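Local coordinates for histidinol-phosphatase (Bordetella pertussis, PDB 3FVV), which probably dephosphorylates L-histidinol phosphate to L-histidinol, the direct precursor of histidine, as a magnesium-dependent phosphatase of the HAD-like superfamily, at residues L8-H13 with V188-L193; A25-R30 with E82-D87; D138-D143 with R149-P154. One frame throughout, in Å; residues are numbered along the deposited sequence.

Contact 1: residues L8-H13 with V188-L193. With SO4 (sulfate ion), chain C.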
loop_
_atom_site.group_PDB
_atom_site.type_symbol
_atom_site.label_atom_id
_atom_site.label_comp_id
_atom_site.label_asym_id
_atom_site.label_seq_id
_atom_site.Cartn_x
_atom_site.Cartn_y
_atom_site.Cartn_z
ATOM N N LEU A 8 -12.043 0.848 -2.897
ATOM C CA LEU A 8 -10.778 0.779 -2.212
ATOM C C LEU A 8 -9.841 -0.144 -2.998
ATOM O O LEU A 8 -10.221 -1.256 -3.418
ATOM C CB LEU A 8 -10.969 0.202 -0.799
ATOM C CG LEU A 8 -12.033 0.966 0.039
ATOM C CD1 LEU A 8 -12.244 0.242 1.416
ATOM C CD2 LEU A 8 -11.713 2.428 0.227
ATOM N N PHE A 9 -8.602 0.317 -3.132
ATOM C CA PHE A 9 -7.560 -0.416 -3.801
ATOM C C PHE A 9 -6.357 -0.681 -2.930
ATOM O O PHE A 9 -5.756 0.230 -2.405
ATOM C CB PHE A 9 -7.145 0.361 -5.037
ATOM C CG PHE A 9 -8.271 0.705 -5.910
ATOM C CD1 PHE A 9 -8.747 -0.214 -6.829
ATOM C CD2 PHE A 9 -8.890 1.929 -5.794
ATOM C CE1 PHE A 9 -9.795 0.092 -7.633
ATOM C CE2 PHE A 9 -9.946 2.271 -6.607
ATOM C CZ PHE A 9 -10.386 1.361 -7.557
ATOM N N ASP A 10 -5.993 -1.940 -2.817
ATOM C CA ASP A 10 -4.650 -2.324 -2.355
ATOM C C ASP A 10 -3.612 -1.863 -3.397
ATOM O O ASP A 10 -3.929 -1.692 -4.558
ATOM C CB ASP A 10 -4.609 -3.861 -2.189
ATOM C CG ASP A 10 -3.260 -4.363 -1.605
ATOM O OD1 ASP A 10 -2.851 -3.824 -0.524
ATOM O OD2 ASP A 10 -2.611 -5.245 -2.221
ATOM N N LEU A 11 -2.363 -1.649 -3.005
ATOM C CA LEU A 11 -1.328 -1.251 -3.956
ATOM C C LEU A 11 -0.391 -2.393 -4.389
ATOM O O LEU A 11 -0.404 -2.799 -5.561
ATOM C CB LEU A 11 -0.476 -0.108 -3.401
ATOM C CG LEU A 11 0.647 0.394 -4.303
ATOM C CD1 LEU A 11 0.077 0.953 -5.552
ATOM C CD2 LEU A 11 1.558 1.490 -3.562
ATOM N N ASP A 12 0.394 -2.924 -3.459
ATOM C CA ASP A 12 1.516 -3.780 -3.849
ATOM C C ASP A 12 1.013 -5.098 -4.360
ATOM O O ASP A 12 0.302 -5.776 -3.664
ATOM C CB ASP A 12 2.511 -3.935 -2.694
ATOM C CG ASP A 12 3.083 -2.583 -2.243
ATOM O OD1 ASP A 12 3.514 -1.775 -3.081
ATOM O OD2 ASP A 12 3.049 -2.277 -1.052
ATOM N N HIS A 13 1.344 -5.405 -5.618
ATOM C CA HIS A 13 0.924 -6.638 -6.309
ATOM C C HIS A 13 -0.527 -6.619 -6.710
ATOM O O HIS A 13 -1.000 -7.566 -7.296
ATOM C CB HIS A 13 1.209 -7.871 -5.473
ATOM C CG HIS A 13 2.660 -8.033 -5.175
ATOM N ND1 HIS A 13 3.583 -8.284 -6.161
ATOM C CD2 HIS A 13 3.357 -7.918 -4.023
ATOM C CE1 HIS A 13 4.789 -8.350 -5.625
ATOM N NE2 HIS A 13 4.680 -8.137 -4.328
ATOM N N VAL A 188 -3.799 -12.766 1.516
ATOM C CA VAL A 188 -4.590 -13.264 2.622
ATOM C C VAL A 188 -4.488 -12.316 3.796
ATOM O O VAL A 188 -5.388 -12.301 4.626
ATOM C CB VAL A 188 -4.216 -14.721 3.034
ATOM C CG1 VAL A 188 -5.004 -15.158 4.248
ATOM C CG2 VAL A 188 -4.506 -15.698 1.881
ATOM N N ASN A 189 -3.430 -11.489 3.841
ATOM C CA ASN A 189 -3.323 -10.420 4.840
ATOM C C ASN A 189 -4.517 -9.495 4.839
ATOM O O ASN A 189 -4.852 -8.919 5.854
ATOM C CB ASN A 189 -2.086 -9.554 4.618
ATOM C CG ASN A 189 -0.773 -10.201 5.114
ATOM O OD1 ASN A 189 0.315 -9.909 4.590
ATOM N ND2 ASN A 189 -0.857 -10.985 6.137
ATOM N N ASP A 190 -5.134 -9.315 3.684
ATOM C CA ASP A 190 -6.272 -8.389 3.544
ATOM C C ASP A 190 -7.686 -9.002 3.608
ATOM O O ASP A 190 -8.703 -8.319 3.315
ATOM C CB ASP A 190 -6.125 -7.597 2.257
ATOM C CG ASP A 190 -5.211 -6.383 2.428
ATOM O OD1 ASP A 190 -5.070 -5.963 3.598
ATOM O OD2 ASP A 190 -4.651 -5.877 1.412
ATOM N N VAL A 191 -7.793 -10.241 4.051
ATOM C CA VAL A 191 -9.115 -10.839 4.286
ATOM C C VAL A 191 -9.951 -9.933 5.229
ATOM O O VAL A 191 -11.138 -9.753 5.034
ATOM C CB VAL A 191 -8.957 -12.299 4.823
ATOM C CG1 VAL A 191 -10.342 -12.906 5.452
ATOM C CG2 VAL A 191 -8.299 -13.216 3.727
ATOM N N PRO A 192 -9.322 -9.294 6.232
ATOM C CA PRO A 192 -10.156 -8.435 7.072
ATOM C C PRO A 192 -10.929 -7.366 6.344
ATOM O O PRO A 192 -12.174 -7.315 6.476
ATOM C CB PRO A 192 -9.155 -7.842 8.062
ATOM C CG PRO A 192 -8.179 -8.942 8.278
ATOM C CD PRO A 192 -8.039 -9.606 6.897
ATOM N N LEU A 193 -10.255 -6.568 5.498
ATOM C CA LEU A 193 -10.985 -5.557 4.736
ATOM C C LEU A 193 -11.850 -6.190 3.600
ATOM O O LEU A 193 -12.927 -5.681 3.263
ATOM C CB LEU A 193 -10.047 -4.480 4.176
ATOM C CG LEU A 193 -10.739 -3.305 3.502
ATOM C CD1 LEU A 193 -11.837 -2.747 4.386
ATOM C CD2 LEU A 193 -9.729 -2.246 3.180
HETATM S S SO4 C . 0.090 -3.367 0.470
HETATM O O1 SO4 C . -0.316 -2.418 -0.635
HETATM O O2 SO4 C . -0.669 -3.147 1.761
HETATM O O3 SO4 C . -0.023 -4.696 -0.111
HETATM O O4 SO4 C . 1.504 -3.175 0.829
#
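Leu8 of strand 5-9 and Asp10, two residues on, face Leu193 of helix 191-196 and Asp190 at its N-cap position; the backbones stay well apart, with Asp10 CA 8.6 Å from Asp190 CA, and side chains span the gap. The apolar pair is Leu8 CD1 and Leu193 CD2, 4.0 Å apart, the two side chains crossing at about a right angle. The polar pair is Asp10 OD1 and Asp190 OD2, two acceptors 3.3 Å apart whose carboxylate planes stand at 83°. Lys160 NZ forms salt bridges to both oxygens and so lies between the two acids; Thr14 OG1 bonds the other oxygen of Asp10, and Ser185 OG also holds Asp190 OD2. This is the HAD active-site layout: Asp10-Leu11-Asp12 match motif I, whose first aspartate is the nucleophile in relatives, while Lys160 and Asp190 match the later lysine and acidic motifs. The sulfate sits where a substrate phosphate would probably bind. Asp12 N donates to sulfate O1 at 3.0 Å and 174°. A more bent bond of 3.2 Å runs from Leu11 N to the same sulfate O1. Asp10 has CG anti to the backbone N (chi1 -176°), which places OD1 2.9 Å from sulfate O1. Ala116 N, Thr115 OG1 and Lys160 NZ add further hydrogen bonds to the anion.

Contact 2: residues A25-R30 with E82-D87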
loop_
_atom_site.group_PDB
_atom_site.type_symbol
_atom_site.label_atom_id
_atom_site.label_comp_id
_atom_site.label_asym_id
_atom_site.label_seq_id
_atom_site.Cartn_x
_atom_site.Cartn_y
_atom_site.Cartn_z
ATOM N N ALA A 25 13.374 0.173 -0.614
ATOM C CA ALA A 25 14.552 -0.203 0.176
ATOM C C ALA A 25 15.695 -0.590 -0.719
ATOM O O ALA A 25 16.870 -0.170 -0.547
ATOM C CB ALA A 25 14.218 -1.386 1.105
ATOM N N ASP A 26 15.366 -1.402 -1.713
ATOM C CA ASP A 26 16.368 -1.889 -2.619
ATOM C C ASP A 26 16.910 -0.760 -3.478
ATOM O O ASP A 26 18.095 -0.736 -3.797
ATOM C CB ASP A 26 15.795 -2.982 -3.524
ATOM C CG ASP A 26 16.863 -3.621 -4.367
ATOM O OD1 ASP A 26 17.851 -4.099 -3.789
ATOM O OD2 ASP A 26 16.726 -3.601 -5.586
ATOM N N PHE A 27 16.045 0.182 -3.842
ATOM C CA PHE A 27 16.454 1.346 -4.615
ATOM C C PHE A 27 17.447 2.204 -3.821
ATOM O O PHE A 27 18.482 2.634 -4.346
ATOM C CB PHE A 27 15.235 2.150 -5.041
ATOM C CG PHE A 27 15.552 3.544 -5.502
ATOM C CD1 PHE A 27 15.795 3.798 -6.843
ATOM C CD2 PHE A 27 15.570 4.597 -4.625
ATOM C CE1 PHE A 27 16.069 5.033 -7.278
ATOM C CE2 PHE A 27 15.860 5.849 -5.074
ATOM C CZ PHE A 27 16.109 6.067 -6.394
ATOM N N LEU A 28 17.158 2.443 -2.550
ATOM C CA LEU A 28 18.088 3.200 -1.694
ATOM C C LEU A 28 19.404 2.428 -1.504
ATOM O O LEU A 28 20.500 3.029 -1.591
ATOM C CB LEU A 28 17.455 3.549 -0.340
ATOM C CG LEU A 28 16.230 4.479 -0.352
ATOM C CD1 LEU A 28 15.604 4.478 1.025
ATOM C CD2 LEU A 28 16.605 5.869 -0.749
ATOM N N ALA A 29 19.325 1.110 -1.319
ATOM C CA ALA A 29 20.548 0.259 -1.186
ATOM C C ALA A 29 21.469 0.391 -2.438
ATOM O O ALA A 29 22.673 0.725 -2.325
ATOM C CB ALA A 29 20.165 -1.219 -0.949
ATOM N N ARG A 30 20.879 0.072 -3.595
ATOM C CA ARG A 30 21.508 0.108 -4.924
ATOM C C ARG A 30 22.151 1.406 -5.284
ATOM O O ARG A 30 23.019 1.457 -6.091
ATOM C CB ARG A 30 20.445 0.013 -6.036
ATOM C CG ARG A 30 20.295 -1.273 -6.679
ATOM C CD ARG A 30 19.742 -1.155 -8.149
ATOM N NE ARG A 30 18.536 -0.331 -8.428
ATOM C CZ ARG A 30 17.312 -0.542 -7.941
ATOM N NH1 ARG A 30 17.068 -1.462 -7.020
ATOM N NH2 ARG A 30 16.315 0.216 -8.354
ATOM N N GLU A 82 11.494 10.963 -6.386
ATOM C CA GLU A 82 11.185 11.256 -7.783
ATOM C C GLU A 82 11.961 10.386 -8.734
ATOM O O GLU A 82 11.453 9.897 -9.690
ATOM C CB GLU A 82 11.426 12.731 -8.155
ATOM C CG GLU A 82 10.576 13.721 -7.401
ATOM C CD GLU A 82 11.079 15.164 -7.513
ATOM O OE1 GLU A 82 11.956 15.439 -8.350
ATOM O OE2 GLU A 82 10.636 16.032 -6.724
ATOM N N GLU A 83 13.220 10.146 -8.455
ATOM C CA GLU A 83 13.986 9.265 -9.302
ATOM C C GLU A 83 13.416 7.840 -9.260
ATOM O O GLU A 83 13.388 7.168 -10.254
ATOM C CB GLU A 83 15.455 9.309 -8.811
ATOM C CG GLU A 83 16.389 8.335 -9.523
ATOM C CD GLU A 83 17.777 8.286 -8.799
ATOM O OE1 GLU A 83 18.161 9.316 -8.175
ATOM O OE2 GLU A 83 18.426 7.202 -8.797
ATOM N N PHE A 84 13.029 7.384 -8.066
ATOM C CA PHE A 84 12.368 6.117 -7.841
ATOM C C PHE A 84 11.077 6.018 -8.649
ATOM O O PHE A 84 10.781 4.979 -9.229
ATOM C CB PHE A 84 12.088 5.965 -6.343
ATOM C CG PHE A 84 11.286 4.732 -5.946
ATOM C CD1 PHE A 84 11.812 3.451 -6.136
ATOM C CD2 PHE A 84 10.090 4.859 -5.330
ATOM C CE1 PHE A 84 11.151 2.327 -5.758
ATOM C CE2 PHE A 84 9.344 3.703 -4.912
ATOM C CZ PHE A 84 9.889 2.442 -5.117
ATOM N N MET A 85 10.314 7.098 -8.655
ATOM C CA MET A 85 9.061 7.073 -9.404
ATOM C C MET A 85 9.368 6.902 -10.870
ATOM O O MET A 85 8.788 6.040 -11.524
ATOM C CB MET A 85 8.233 8.349 -9.232
ATOM C CG MET A 85 7.483 8.430 -7.929
ATOM S SD MET A 85 6.170 7.198 -7.667
ATOM C CE MET A 85 4.983 7.875 -8.876
ATOM N N ARG A 86 10.339 7.682 -11.362
ATOM C CA ARG A 86 10.692 7.685 -12.794
ATOM C C ARG A 86 11.284 6.357 -13.282
ATOM O O ARG A 86 11.039 5.944 -14.423
ATOM C CB ARG A 86 11.693 8.836 -13.019
ATOM C CG ARG A 86 12.424 8.864 -14.285
ATOM C CD ARG A 86 13.530 10.048 -14.376
ATOM N NE ARG A 86 12.943 11.237 -13.782
ATOM C CZ ARG A 86 13.303 11.815 -12.622
ATOM N NH1 ARG A 86 14.383 11.456 -11.929
ATOM N NH2 ARG A 86 12.598 12.829 -12.190
ATOM N N ASP A 87 12.093 5.702 -12.450
ATOM C CA ASP A 87 12.947 4.566 -12.893
ATOM C C ASP A 87 12.344 3.225 -12.467
ATOM O O ASP A 87 12.601 2.212 -13.080
ATOM C CB ASP A 87 14.374 4.645 -12.301
ATOM C CG ASP A 87 15.169 5.801 -12.863
ATOM O OD1 ASP A 87 14.650 6.396 -13.818
ATOM O OD2 ASP A 87 16.284 6.106 -12.382
#
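In the run of helices from 20-30 to 74-89, inserted after strand 5-9 and consistent with the C1 cap of SerB-type HAD phosphatases, Phe27 of helix 20-30 packs on Phe84 and Glu83 of helix 74-89. The backbones come closest at Phe27 CA and Phe84 CA, 7.1 Å apart. Phe27 reaches across with CG anti to its N (chi1 164°), and one face of its ring receives Phe84 CB, 3.9 Å from the centroid and almost along the normal, a CH-pi contact. Beyond that methylene the two rings meet obliquely, with centroids 5.4 Å apart and planes at 55°; Phe84 CD1 touches Phe27 CG at 3.8 Å. Within this helical bundle Phe84 is also met edge-to-face by Trp24 and by His81, so Phe27 joins a larger aromatic cluster between the two helices. Glu83 meets the CZ end of the Phe27 ring. Its extended chain puts CG in the ring plane at the edge, while OE2 stops 3.5 Å from Phe27 CZ, the carboxylate turned 74° to the ring. Glu83 OE1 is held by a salt bridge to Arg33, a residue that the Phe27 side chain also touches.

Contact 3: residues D138-D143 with R149-P154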
loop_
_atom_site.group_PDB
_atom_site.type_symbol
_atom_site.label_atom_id
_atom_site.label_comp_id
_atom_site.label_asym_id
_atom_site.label_seq_id
_atom_site.Cartn_x
_atom_site.Cartn_y
_atom_site.Cartn_z
ATOM N N ASP A 138 1.480 5.598 8.359
ATOM C CA ASP A 138 2.035 6.931 8.367
ATOM C C ASP A 138 3.292 6.972 9.195
ATOM O O ASP A 138 3.303 6.594 10.378
ATOM C CB ASP A 138 1.049 7.972 8.911
ATOM C CG ASP A 138 -0.158 8.175 7.967
ATOM O OD1 ASP A 138 0.034 8.258 6.714
ATOM O OD2 ASP A 138 -1.287 8.237 8.502
ATOM N N PRO A 139 4.346 7.517 8.597
ATOM C CA PRO A 139 5.567 7.693 9.350
ATOM C C PRO A 139 5.476 8.922 10.231
ATOM O O PRO A 139 5.054 9.975 9.765
ATOM C CB PRO A 139 6.647 7.880 8.254
ATOM C CG PRO A 139 6.006 8.165 7.053
ATOM C CD PRO A 139 4.451 8.005 7.211
ATOM N N GLU A 140 5.835 8.801 11.509
ATOM C CA GLU A 140 5.931 9.969 12.364
ATOM C C GLU A 140 7.021 10.920 11.790
ATOM O O GLU A 140 8.150 10.482 11.435
ATOM C CB GLU A 140 6.285 9.551 13.792
ATOM C CG GLU A 140 6.414 10.668 14.764
ATOM C CD GLU A 140 7.014 10.163 16.117
ATOM O OE1 GLU A 140 8.063 9.469 16.145
ATOM O OE2 GLU A 140 6.397 10.442 17.138
ATOM N N TYR A 141 6.660 12.195 11.741
ATOM C CA TYR A 141 7.513 13.301 11.253
ATOM C C TYR A 141 7.500 14.316 12.326
ATOM O O TYR A 141 6.430 14.756 12.711
ATOM C CB TYR A 141 6.884 13.917 10.018
ATOM C CG TYR A 141 7.724 14.925 9.283
ATOM C CD1 TYR A 141 8.830 14.537 8.553
ATOM C CD2 TYR A 141 7.357 16.244 9.238
ATOM C CE1 TYR A 141 9.565 15.455 7.846
ATOM C CE2 TYR A 141 8.090 17.201 8.494
ATOM C CZ TYR A 141 9.199 16.798 7.802
ATOM O OH TYR A 141 9.958 17.717 7.073
ATOM N N ARG A 142 8.640 14.682 12.846
ATOM C CA ARG A 142 8.716 15.625 13.946
ATOM C C ARG A 142 9.952 16.451 13.729
ATOM O O ARG A 142 11.057 15.915 13.404
ATOM C CB ARG A 142 8.848 14.868 15.282
ATOM C CG ARG A 142 8.645 15.713 16.575
ATOM C CD ARG A 142 8.867 14.841 17.847
ATOM N NE ARG A 142 10.228 14.270 17.883
ATOM C CZ ARG A 142 10.518 13.031 18.253
ATOM N NH1 ARG A 142 9.573 12.150 18.590
ATOM N NH2 ARG A 142 11.768 12.635 18.240
ATOM N N ASP A 143 9.802 17.753 13.929
ATOM C CA ASP A 143 10.939 18.621 13.874
ATOM C C ASP A 143 11.668 18.500 12.498
ATOM O O ASP A 143 12.883 18.631 12.408
ATOM C CB ASP A 143 11.923 18.360 15.046
ATOM C CG ASP A 143 11.383 18.796 16.420
ATOM O OD1 ASP A 143 10.719 19.843 16.507
ATOM O OD2 ASP A 143 11.706 18.116 17.425
ATOM N N ARG A 149 9.443 5.960 13.698
ATOM C CA ARG A 149 8.284 5.400 14.359
ATOM C C ARG A 149 6.998 5.558 13.540
ATOM O O ARG A 149 6.863 6.472 12.696
ATOM C CB ARG A 149 8.112 6.061 15.733
ATOM C CG ARG A 149 9.393 6.029 16.605
ATOM C CD ARG A 149 9.065 6.290 18.064
ATOM N NE ARG A 149 8.267 7.516 18.220
ATOM C CZ ARG A 149 7.805 7.962 19.390
ATOM N NH1 ARG A 149 8.110 7.335 20.507
ATOM N NH2 ARG A 149 7.091 9.080 19.454
ATOM N N ILE A 150 6.041 4.671 13.781
ATOM C CA ILE A 150 4.704 4.729 13.148
ATOM C C ILE A 150 3.812 5.704 13.883
ATOM O O ILE A 150 3.787 5.700 15.095
ATOM C CB ILE A 150 4.002 3.368 13.192
ATOM C CG1 ILE A 150 4.789 2.370 12.348
ATOM C CG2 ILE A 150 2.575 3.453 12.632
ATOM C CD1 ILE A 150 4.346 0.938 12.517
ATOM N N GLU A 151 3.094 6.540 13.140
ATOM C CA GLU A 151 2.133 7.447 13.690
ATOM C C GLU A 151 0.760 6.827 13.543
ATOM O O GLU A 151 0.249 6.625 12.419
ATOM C CB GLU A 151 2.282 8.784 12.941
ATOM C CG GLU A 151 1.278 9.863 13.198
ATOM C CD GLU A 151 1.635 10.632 14.416
ATOM O OE1 GLU A 151 2.733 11.239 14.448
ATOM O OE2 GLU A 151 0.788 10.649 15.346
ATOM N N GLY A 152 0.150 6.473 14.669
ATOM C CA GLY A 152 -1.227 5.967 14.680
ATOM C C GLY A 152 -1.307 4.498 14.279
ATOM O O GLY A 152 -0.414 3.725 14.598
ATOM N N THR A 153 -2.429 4.084 13.694
ATOM C CA THR A 153 -2.654 2.681 13.437
ATOM C C THR A 153 -2.076 2.348 12.050
ATOM O O THR A 153 -2.331 3.070 11.099
ATOM C CB THR A 153 -4.147 2.353 13.424
ATOM O OG1 THR A 153 -4.711 2.703 14.683
ATOM C CG2 THR A 153 -4.401 0.867 13.156
ATOM N N PRO A 154 -1.285 1.262 11.953
ATOM C CA PRO A 154 -0.805 0.820 10.668
ATOM C C PRO A 154 -1.934 0.344 9.758
ATOM O O PRO A 154 -2.941 -0.217 10.232
ATOM C CB PRO A 154 0.175 -0.313 10.986
ATOM C CG PRO A 154 0.106 -0.535 12.465
ATOM C CD PRO A 154 -0.714 0.519 13.094
HETATM O O HOH W 1 -0.086 4.493 10.602
HETATM O O HOH W 2 -1.910 7.684 11.154
HETATM O O HOH W 3 8.927 7.893 11.065
HETATM O O HOH W 4 3.729 12.757 12.326
#
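Glu140 and Arg149 bury more surface here than any other residues, and their side chains run side by side in the same direction. Arg149 grips the carboxylate side-on: NE donates to Glu140 OE1 at 2.9 Å and NH2 to Glu140 OE2 at 2.8 Å, the latter nearly straight at 175° and directed to the syn lone pair. The carboxylate and guanidinium planes differ by only 24°, so the two-bond salt bridge is almost flat. A bend at chi3 (-52°) helps turn the guanidinium of Arg149 edge-on to the acid. Glu140 OE1 is also bonded by Thr147 OG1, while Arg142 NH1 makes a long ion pair with OE2, completing a network of one acid and two arginines.

In the backbone, the strands pair antiparallel: Glu140 N donates to Arg149 O at 2.8 Å, and Glu151 N to Asp138 O at 2.8 Å. Strand 133-142 first folds back into strand 145-147; then, after a corner at Arg149, the chain pairs with strand 133-142 again through strand 150-151. This small antiparallel excursion precedes helix 158-170, in the region where HAD proteins may carry a C2 insertion.

Glu151, the third large contributor, crosses Glu140 at about a right angle, with OE1 3.7 Å from Glu140 CG. One water joins Glu151 OE1 to Tyr141 N. Farther along, where the strands separate, another accepts from Asp138 N at 3.0 Å and donates to Glu151 O and Thr153 O.

Contact 1 holds the sulfate and hence the probable phosphate site; the other two lie away from it, with centres about 24 Å (contact 2) and about 21 Å (contact 3) from its own. Nearest atoms of contact 1 are still about 8 Å from contact 2 and about 9 Å from contact 3, so neither touches it. Along the chain, strand 5-9 is followed by helix 20-30 of contact 2, while contact 3 branches from strand 133-142 of the same sheet to which strand 5-9 belongs. Contacts 2 and 3, about 22 Å apart between centres, follow one another in sequence, but helix 58-70 meets both: Leu68 touches Ala25, and Leu66 touches Pro139 and Ile150.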